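Local coordinates for L-Ala-D/L-Glu epimerase, a muconate lactonizing enzyme (Klebsiella pneumoniae subsp. pneumoniae MGH 78578, PDB 3FCP), which belongs to the enolase superfamily, pairing the family's N-terminal domain with a barrel domain that carries a magnesium ion, at residues A132-T135 with A136-V139; R174-A177 with T178-H182; I247-D250 with E251-A254; L320-Q323 with W324-M328. All blocks are in the same frame, centred on the assembly; numbering follows the deposited sequence.

In the fold
The four contacts follow one another along the chain without overlap. Contact 1 leads into strand 136-143, contact 2 starts helix 176-189, contact 3 leaves strand 246-249 at the metal site, and contact 4 lies in the loop after helix 307-317. Contacts 1 and 4 touch, their centres about 9 Å apart, through Pro138 and Thr326 among others. Contacts 1 and 3 reach the same mixed sheet, with centres about 22 Å apart. Contact 4 comes within about 6 Å of contact 3, measured between nearest atoms. Contact 2 lies outermost, about 27 Å from the chain centre, on the helical layer around the barrel. Of the four, only contact 3 holds ligands of the magnesium ion.

Contact 1 of 4, residues A132-T135 with A136-V139; sequences ALQT and ALPV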
loop_
_atom_site.group_PDB
_atom_site.type_symbol
_atom_site.label_atom_id
_atom_site.label_comp_id
_atom_site.label_asym_id
_atom_site.label_seq_id
_atom_site.Cartn_x
_atom_site.Cartn_y
_atom_site.Cartn_z
ATOM N N ALA A 132 30.307 -26.731 11.673
ATOM C CA ALA A 132 30.934 -25.468 11.323
ATOM C C ALA A 132 31.275 -25.399 9.844
ATOM O O ALA A 132 31.830 -26.341 9.271
ATOM C CB ALA A 132 32.193 -25.270 12.149
ATOM N N LEU A 133 30.929 -24.274 9.230
ATOM C CA LEU A 133 31.222 -24.036 7.824
ATOM C C LEU A 133 32.650 -23.510 7.764
ATOM O O LEU A 133 33.341 -23.640 6.754
ATOM C CB LEU A 133 30.286 -22.961 7.273
ATOM C CG LEU A 133 29.027 -23.298 6.470
ATOM C CD1 LEU A 133 28.419 -24.613 6.906
ATOM C CD2 LEU A 133 28.043 -22.137 6.630
ATOM N N GLN A 134 33.080 -22.927 8.878
ATOM C CA GLN A 134 34.395 -22.304 8.989
ATOM C C GLN A 134 34.870 -22.471 10.432
ATOM O O GLN A 134 34.084 -22.295 11.368
ATOM C CB GLN A 134 34.228 -20.821 8.660
ATOM C CG GLN A 134 35.461 -20.063 8.276
ATOM C CD GLN A 134 35.145 -18.600 8.021
ATOM O OE1 GLN A 134 35.992 -17.838 7.554
ATOM N NE2 GLN A 134 33.913 -18.197 8.336
ATOM N N THR A 135 36.145 -22.802 10.615
ATOM C CA THR A 135 36.678 -22.993 11.956
ATOM C C THR A 135 37.616 -21.852 12.371
ATOM O O THR A 135 38.235 -21.886 13.434
ATOM C CB THR A 135 37.392 -24.364 12.058
ATOM O OG1 THR A 135 37.504 -24.735 13.432
ATOM C CG2 THR A 135 38.773 -24.303 11.436
ATOM N N ALA A 136 37.706 -20.842 11.511
ATOM C CA ALA A 136 38.513 -19.646 11.746
ATOM C C ALA A 136 37.624 -18.485 11.290
ATOM O O ALA A 136 37.280 -18.383 10.114
ATOM C CB ALA A 136 39.797 -19.694 10.916
ATOM N N LEU A 137 37.241 -17.617 12.216
ATOM C CA LEU A 137 36.358 -16.511 11.868
ATOM C C LEU A 137 36.993 -15.136 11.923
ATOM O O LEU A 137 37.840 -14.859 12.778
ATOM C CB LEU A 137 35.124 -16.529 12.773
ATOM C CG LEU A 137 34.131 -17.675 12.554
ATOM C CD1 LEU A 137 34.736 -18.989 13.017
ATOM C CD2 LEU A 137 32.854 -17.383 13.317
ATOM N N PRO A 138 36.582 -14.243 11.005
ATOM C CA PRO A 138 37.129 -12.885 10.975
ATOM C C PRO A 138 36.598 -12.060 12.139
ATOM O O PRO A 138 35.446 -12.208 12.556
ATOM C CB PRO A 138 36.668 -12.360 9.620
ATOM C CG PRO A 138 35.347 -13.056 9.436
ATOM C CD PRO A 138 35.654 -14.462 9.879
ATOM N N VAL A 139 37.455 -11.197 12.666
ATOM C CA VAL A 139 37.108 -10.333 13.783
ATOM C C VAL A 139 37.667 -8.942 13.481
ATOM O O VAL A 139 38.880 -8.774 13.321
ATOM C CB VAL A 139 37.737 -10.842 15.102
ATOM C CG1 VAL A 139 37.390 -9.900 16.242
ATOM C CG2 VAL A 139 37.253 -12.252 15.408
#
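The amide of Gln134 has the backbone carbonyl oxygen of Ala136 over one face: Ala136 O stands 3.0 Å from Gln134 CD, mostly above the plane rather than beside it. Leu137 lies farther out over that face, its CG 4.3 Å from Gln134 NE2. Beyond the oxygen end of the amide comes the Pro138 ring, raised to the same side, with Pro138 CD 4.1 Å from Gln134 OE1. Gln134 reaches along the chain because its CG is anti to its backbone N (chi1 -161°) and everything beyond is extended. Gln134 OE1 and Ala136 O, both acceptors, lie 2.9 Å apart and make no hydrogen bond. Leu137 CD1 comes 3.8 Å from the backbone oxygen Gln134 O, and the Leu137 side chain packs on Leu314 and Trp317 of helix 307-317. Gln134 O and Ala136 N are buried here with no partner in the model. Earlier in the loop, Ala132 O accepts a hydrogen bond from Asn87 of the second subunit. Backbone bonds from Thr135 to Leu352 and from Leu137 to Val350 then lead the chain into strand 136-143, which runs antiparallel to strand 349-351 and begins the parallel strands of the barrel.

Contact 2 of 4, residues R174-A177 with T178-H182; sequences RELA and TDLRH
Helix 176-189 begins here, with Glu175 at its N-cap position and two side chains of the first turn folded back on the residues before it. Glu175 O receives two bonds. Asp179 N approaches it nearly along the C=O axis at 3.0 Å, the ordinary helical bond, while the hydroxyl Thr178 OG1 donates to Glu175 O from the side at 2.6 Å, tilted 16° from the carbonyl plane. Thr178 can do this because its OG1 sits between its own backbone N and carbonyl carbon (chi1 69°), turned back toward the start of the helix. Thr178 OG1 also lies 3.0 Å from Arg174 CB, where the two side chains cross at about a right angle. Asp179 likewise folds back: Arg174 N gives a weak bond of 3.3 Å to Asp179 OD2, and the same OD2 accepts a hydrogen bond from Gly172 N in the preceding loop. A carboxylate so close to the helix start would be expected to gain from the partial positive charge there. On another flank the branches of Leu176 and Leu180 meet obliquely, with Leu176 CD1 3.6 Å from Leu180 CG. The i to i+4 pattern continues with Leu180 N bonded to Leu176 O and Arg181 N to Ala177 O. The leucines face helix 206-218, packing on Thr208, Lys211, Glu215 and Leu216, while Asp179 and His182 touch Ile171 in the beta-alpha-beta unit that runs from strand 166-170 through this helix to strand 195-199.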
loop_
_atom_site.group_PDB
_atom_site.type_symbol
_atom_site.label_atom_id
_atom_site.label_comp_id
_atom_site.label_asym_id
_atom_site.label_seq_id
_atom_site.Cartn_x
_atom_site.Cartn_y
_atom_site.Cartn_z
ATOM N N ARG A 174 28.907 13.171 19.403
ATOM C CA ARG A 174 29.227 14.568 19.141
ATOM C C ARG A 174 28.307 15.148 18.070
ATOM O O ARG A 174 27.435 14.453 17.552
ATOM C CB ARG A 174 30.684 14.692 18.695
ATOM C CG ARG A 174 31.692 14.242 19.741
ATOM C CD ARG A 174 33.113 14.460 19.255
ATOM N NE ARG A 174 34.107 14.177 20.288
ATOM C CZ ARG A 174 34.366 12.966 20.774
ATOM N NH1 ARG A 174 33.704 11.906 20.326
ATOM N NH2 ARG A 174 35.291 12.817 21.713
ATOM N N GLU A 175 28.494 16.428 17.754
ATOM C CA GLU A 175 27.683 17.080 16.731
ATOM C C GLU A 175 27.940 16.355 15.416
ATOM O O GLU A 175 29.033 15.833 15.197
ATOM C CB GLU A 175 28.069 18.557 16.601
ATOM C CG GLU A 175 27.793 19.382 17.847
ATOM C CD GLU A 175 26.311 19.497 18.155
ATOM O OE1 GLU A 175 25.962 20.054 19.218
ATOM O OE2 GLU A 175 25.490 19.035 17.333
ATOM N N LEU A 176 26.936 16.321 14.544
ATOM C CA LEU A 176 27.069 15.630 13.266
ATOM C C LEU A 176 28.311 16.041 12.478
ATOM O O LEU A 176 29.079 15.188 12.028
ATOM C CB LEU A 176 25.818 15.852 12.405
ATOM C CG LEU A 176 25.802 15.149 11.039
ATOM C CD1 LEU A 176 26.015 13.643 11.216
ATOM C CD2 LEU A 176 24.480 15.424 10.341
ATOM N N ALA A 177 28.503 17.346 12.310
ATOM C CA ALA A 177 29.644 17.856 11.562
ATOM C C ALA A 177 30.949 17.299 12.112
ATOM O O ALA A 177 31.823 16.887 11.351
ATOM C CB ALA A 177 29.662 19.393 11.603
ATOM N N THR A 178 31.079 17.277 13.434
ATOM C CA THR A 178 32.300 16.769 14.040
ATOM C C THR A 178 32.458 15.269 13.800
ATOM O O THR A 178 33.536 14.819 13.407
ATOM C CB THR A 178 32.356 17.076 15.559
ATOM O OG1 THR A 178 31.377 16.297 16.253
ATOM C CG2 THR A 178 32.078 18.541 15.806
ATOM N N ASP A 179 31.396 14.493 14.017
ATOM C CA ASP A 179 31.481 13.052 13.793
ATOM C C ASP A 179 31.776 12.716 12.334
ATOM O O ASP A 179 32.487 11.751 12.054
ATOM C CB ASP A 179 30.193 12.332 14.226
ATOM C CG ASP A 179 30.167 12.013 15.716
ATOM O OD1 ASP A 179 31.250 11.789 16.300
ATOM O OD2 ASP A 179 29.066 11.967 16.304
ATOM N N LEU A 180 31.236 13.501 11.405
ATOM C CA LEU A 180 31.468 13.242 9.986
ATOM C C LEU A 180 32.905 13.563 9.584
ATOM O O LEU A 180 33.487 12.880 8.742
ATOM C CB LEU A 180 30.491 14.048 9.112
ATOM C CG LEU A 180 29.014 13.642 9.162
ATOM C CD1 LEU A 180 28.196 14.532 8.235
ATOM C CD2 LEU A 180 28.873 12.188 8.752
ATOM N N ARG A 181 33.475 14.608 10.175
ATOM C CA ARG A 181 34.857 14.985 9.868
ATOM C C ARG A 181 35.778 13.925 10.458
ATOM O O ARG A 181 36.809 13.582 9.877
ATOM C CB ARG A 181 35.176 16.361 10.459
ATOM C CG ARG A 181 34.418 17.492 9.781
ATOM C CD ARG A 181 34.574 18.823 10.502
ATOM N NE ARG A 181 35.967 19.238 10.642
ATOM C CZ ARG A 181 36.762 18.872 11.642
ATOM N NH1 ARG A 181 36.305 18.080 12.604
ATOM N NH2 ARG A 181 38.018 19.301 11.685
ATOM N N HIS A 182 35.389 13.412 11.620
ATOM C CA HIS A 182 36.144 12.363 12.299
ATOM C C HIS A 182 36.185 11.124 11.407
ATOM O O HIS A 182 37.253 10.585 11.122
ATOM C CB HIS A 182 35.468 12.025 13.634
ATOM C CG HIS A 182 35.959 10.760 14.268
ATOM N ND1 HIS A 182 37.215 10.639 14.820
ATOM C CD2 HIS A 182 35.349 9.563 14.454
ATOM C CE1 HIS A 182 37.358 9.425 15.323
ATOM N NE2 HIS A 182 36.241 8.751 15.114
#

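Contact 3 of 4, residues I247-D250 with E251-A254; sequences ILAD and EAVA. With MG (magnesium ion), chain I.
Asp250 lays its carboxylate obliquely against that of Glu251, the two planes 55° apart and both turned toward one magnesium ion. Asp250 OD2 binds the metal at 2.3 Å and Glu251 OE2 at 2.2 Å; Glu251 OE1 makes a longer approach, at 2.7 Å, so the carboxylate is held unequally by its two oxygens. The shared cation accounts for two acceptors as close as 3.3 Å, Asp250 OD2 and Glu251 OE2. Glu251 curls back to the metal by bending at chi2 (71°), although its CB starts away from the preceding residues. Water 1 donates to Asp250 OD1 at 2.8 Å and more weakly to Glu251 OE2. Asp250 OD1 also forms a salt bridge with Lys277, and OD2 takes a hydrogen bond from Lys274, which together hold this carboxylate in place. Behind the site the chain makes a type I turn, closed by Val253 N donating to Asp250 O at 2.9 Å from 44° above the carbonyl plane. Val253 CG1 packs on Ala249 CB at 3.9 Å. Three waters and Asn201 complete the ligand set. The ligand pair follows directly on strand 246-249, placing it at the C-terminal end of a barrel strand, where the enolase superfamily carries its metal.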
loop_
_atom_site.group_PDB
_atom_site.type_symbol
_atom_site.label_atom_id
_atom_site.label_comp_id
_atom_site.label_asym_id
_atom_site.label_seq_id
_atom_site.Cartn_x
_atom_site.Cartn_y
_atom_site.Cartn_z
ATOM N N ILE A 247 22.927 -0.865 5.456
ATOM C CA ILE A 247 22.472 -0.531 6.802
ATOM C C ILE A 247 22.466 -1.816 7.641
ATOM O O ILE A 247 21.995 -2.865 7.187
ATOM C CB ILE A 247 21.027 0.063 6.802
ATOM C CG1 ILE A 247 20.963 1.317 5.918
ATOM C CG2 ILE A 247 20.606 0.407 8.223
ATOM C CD1 ILE A 247 22.009 2.374 6.252
ATOM N N LEU A 248 22.991 -1.723 8.855
ATOM C CA LEU A 248 23.059 -2.851 9.778
ATOM C C LEU A 248 22.098 -2.585 10.943
ATOM O O LEU A 248 22.227 -1.583 11.645
ATOM C CB LEU A 248 24.485 -2.988 10.331
ATOM C CG LEU A 248 25.079 -4.341 10.758
ATOM C CD1 LEU A 248 25.836 -4.145 12.068
ATOM C CD2 LEU A 248 24.019 -5.429 10.891
ATOM N N ALA A 249 21.133 -3.473 11.143
ATOM C CA ALA A 249 20.192 -3.306 12.244
ATOM C C ALA A 249 20.752 -3.965 13.511
ATOM O O ALA A 249 21.263 -5.085 13.454
ATOM C CB ALA A 249 18.848 -3.936 11.876
ATOM N N ASP A 250 20.678 -3.271 14.642
ATOM C CA ASP A 250 21.149 -3.851 15.902
ATOM C C ASP A 250 19.989 -3.874 16.891
ATOM O O ASP A 250 19.232 -4.844 16.926
ATOM C CB ASP A 250 22.343 -3.069 16.490
ATOM C CG ASP A 250 22.909 -3.721 17.763
ATOM O OD1 ASP A 250 22.460 -4.835 18.124
ATOM O OD2 ASP A 250 23.806 -3.126 18.405
ATOM N N GLU A 251 19.826 -2.803 17.669
ATOM C CA GLU A 251 18.745 -2.740 18.652
ATOM C C GLU A 251 17.353 -2.964 18.060
ATOM O O GLU A 251 16.436 -3.370 18.776
ATOM C CB GLU A 251 18.758 -1.396 19.399
ATOM C CG GLU A 251 19.808 -1.264 20.506
ATOM C CD GLU A 251 21.228 -1.161 19.977
ATOM O OE1 GLU A 251 21.416 -0.760 18.808
ATOM O OE2 GLU A 251 22.161 -1.467 20.744
ATOM N N ALA A 252 17.191 -2.700 16.764
ATOM C CA ALA A 252 15.897 -2.883 16.101
ATOM C C ALA A 252 15.515 -4.355 15.939
ATOM O O ALA A 252 14.362 -4.678 15.658
ATOM C CB ALA A 252 15.908 -2.206 14.730
ATOM N N VAL A 253 16.478 -5.251 16.107
ATOM C CA VAL A 253 16.187 -6.669 15.941
ATOM C C VAL A 253 16.889 -7.518 16.989
ATOM O O VAL A 253 18.117 -7.524 17.080
ATOM C CB VAL A 253 16.588 -7.138 14.520
ATOM C CG1 VAL A 253 18.073 -6.877 14.287
ATOM C CG2 VAL A 253 16.271 -8.610 14.339
ATOM N N ALA A 254 16.102 -8.232 17.788
ATOM C CA ALA A 254 16.657 -9.090 18.830
ATOM C C ALA A 254 16.313 -10.557 18.582
ATOM O O ALA A 254 17.196 -11.429 18.571
ATOM C CB ALA A 254 16.126 -8.659 20.203
HETATM MG MG MG I . 24.006 -1.105 19.511
HETATM O O HOH W 1 22.839 -4.793 20.925
HETATM O O HOH W 2 24.435 -0.476 17.122
HETATM O O HOH W 3 26.363 -0.511 19.421
HETATM O O HOH W 4 25.068 -2.297 21.542
#

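Contact 4 of 4, residues L320-Q323 with W324-M328; sequences LPLQ and WGTEM
Leu322 meets the following segment first, setting its CD1 3.8 Å from Thr326 CG2 as the two side chains meet at a slant. Its backbone oxygen is used as well: Gly325 N donates to Leu322 O at 3.2 Å, but from 66° above the carbonyl plane, well off a lone pair. This bond closes a type I turn from Leu322 to Gly325, in which Gly325 takes a positive phi (70°), easier for glycine than for other residues. The turn sits where the barrel closes, for Trp324 and Gly325 make backbone bonds to Leu298 and Gly300 of strand 297-300, whereas Thr326 bonds to Leu140 of strand 136-143. Thr326 OG1 reaches Pro138 O too. Gln323, the residue after Leu322, runs side by side with the Trp324 indole and points the same way. Its CG lies over the face of the five-membered ring, 4.0 Å from the centroid, a CH-pi contact. Farther out the amide lies only 15° from parallel to the ring, with Gln323 NE2 4.0 Å from Trp324 CZ2. Water 5 ties the two polar ends together: it donates to Gln323 OE1 at 3.0 Å and accepts from Trp324 NE1 at 2.8 Å, lying in the ring plane at its edge. The amide nitrogen turns to another chain, where Gln323 NE2 bonds to Asp205 of the third subunit and Trp324 packs on Ala207 of that same subunit.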
loop_
_atom_site.group_PDB
_atom_site.type_symbol
_atom_site.label_atom_id
_atom_site.label_comp_id
_atom_site.label_asym_id
_atom_site.label_seq_id
_atom_site.Cartn_x
_atom_site.Cartn_y
_atom_site.Cartn_z
ATOM N N LEU A 320 27.130 -20.375 10.070
ATOM C CA LEU A 320 26.455 -19.494 9.115
ATOM C C LEU A 320 27.355 -18.697 8.186
ATOM O O LEU A 320 28.505 -18.424 8.510
ATOM C CB LEU A 320 25.597 -18.477 9.883
ATOM C CG LEU A 320 24.595 -18.984 10.916
ATOM C CD1 LEU A 320 24.228 -17.855 11.885
ATOM C CD2 LEU A 320 23.374 -19.525 10.192
ATOM N N PRO A 321 26.828 -18.303 7.014
ATOM C CA PRO A 321 27.604 -17.508 6.057
ATOM C C PRO A 321 27.468 -16.063 6.556
ATOM O O PRO A 321 26.392 -15.479 6.466
ATOM C CB PRO A 321 26.853 -17.702 4.737
ATOM C CG PRO A 321 25.995 -18.928 4.967
ATOM C CD PRO A 321 25.582 -18.782 6.398
ATOM N N LEU A 322 28.532 -15.487 7.095
ATOM C CA LEU A 322 28.444 -14.123 7.601
ATOM C C LEU A 322 29.123 -13.140 6.653
ATOM O O LEU A 322 30.341 -12.953 6.701
ATOM C CB LEU A 322 29.077 -14.039 8.992
ATOM C CG LEU A 322 28.491 -14.983 10.055
ATOM C CD1 LEU A 322 29.122 -14.678 11.397
ATOM C CD2 LEU A 322 26.982 -14.811 10.145
ATOM N N GLN A 323 28.326 -12.511 5.796
ATOM C CA GLN A 323 28.853 -11.565 4.828
ATOM C C GLN A 323 29.636 -10.423 5.470
ATOM O O GLN A 323 30.669 -9.998 4.951
ATOM C CB GLN A 323 27.710 -10.990 3.983
ATOM C CG GLN A 323 28.135 -9.886 3.013
ATOM C CD GLN A 323 26.997 -9.400 2.122
ATOM O OE1 GLN A 323 25.856 -9.856 2.237
ATOM N NE2 GLN A 323 27.304 -8.465 1.231
ATOM N N TRP A 324 29.154 -9.932 6.605
ATOM C CA TRP A 324 29.814 -8.815 7.265
ATOM C C TRP A 324 30.815 -9.169 8.367
ATOM O O TRP A 324 31.258 -8.297 9.112
ATOM C CB TRP A 324 28.744 -7.852 7.782
ATOM C CG TRP A 324 27.861 -7.381 6.660
ATOM C CD1 TRP A 324 26.656 -7.903 6.285
ATOM C CD2 TRP A 324 28.163 -6.348 5.712
ATOM N NE1 TRP A 324 26.189 -7.258 5.163
ATOM C CE2 TRP A 324 27.095 -6.301 4.790
ATOM C CE3 TRP A 324 29.237 -5.459 5.551
ATOM C CZ2 TRP A 324 27.064 -5.398 3.719
ATOM C CZ3 TRP A 324 29.206 -4.558 4.481
ATOM C CH2 TRP A 324 28.126 -4.537 3.582
ATOM N N GLY A 325 31.181 -10.447 8.455
ATOM C CA GLY A 325 32.141 -10.877 9.461
ATOM C C GLY A 325 31.591 -10.827 10.875
ATOM O O GLY A 325 30.382 -10.940 11.076
ATOM N N THR A 326 32.475 -10.672 11.859
ATOM C CA THR A 326 32.060 -10.602 13.262
ATOM C C THR A 326 32.856 -9.544 14.009
ATOM O O THR A 326 33.879 -9.050 13.518
ATOM C CB THR A 326 32.278 -11.947 14.018
ATOM O OG1 THR A 326 33.590 -11.961 14.602
ATOM C CG2 THR A 326 32.155 -13.139 13.068
ATOM N N GLU A 327 32.379 -9.205 15.202
ATOM C CA GLU A 327 33.038 -8.236 16.067
ATOM C C GLU A 327 33.330 -8.900 17.415
ATOM O O GLU A 327 33.150 -8.297 18.474
ATOM C CB GLU A 327 32.143 -7.005 16.269
ATOM C CG GLU A 327 30.686 -7.337 16.589
ATOM C CD GLU A 327 29.855 -6.108 16.884
ATOM O OE1 GLU A 327 30.110 -5.053 16.264
ATOM O OE2 GLU A 327 28.934 -6.197 17.722
ATOM N N MET A 328 33.787 -10.148 17.378
ATOM C CA MET A 328 34.070 -10.867 18.614
ATOM C C MET A 328 35.459 -10.626 19.217
ATOM O O MET A 328 36.256 -11.554 19.392
ATOM C CB MET A 328 33.806 -12.357 18.407
ATOM C CG MET A 328 32.421 -12.789 18.942
ATOM S SD MET A 328 30.996 -11.906 18.273
ATOM C CE MET A 328 31.111 -10.549 18.834
HETATM O O HOH W 5 24.009 -7.856 3.447
#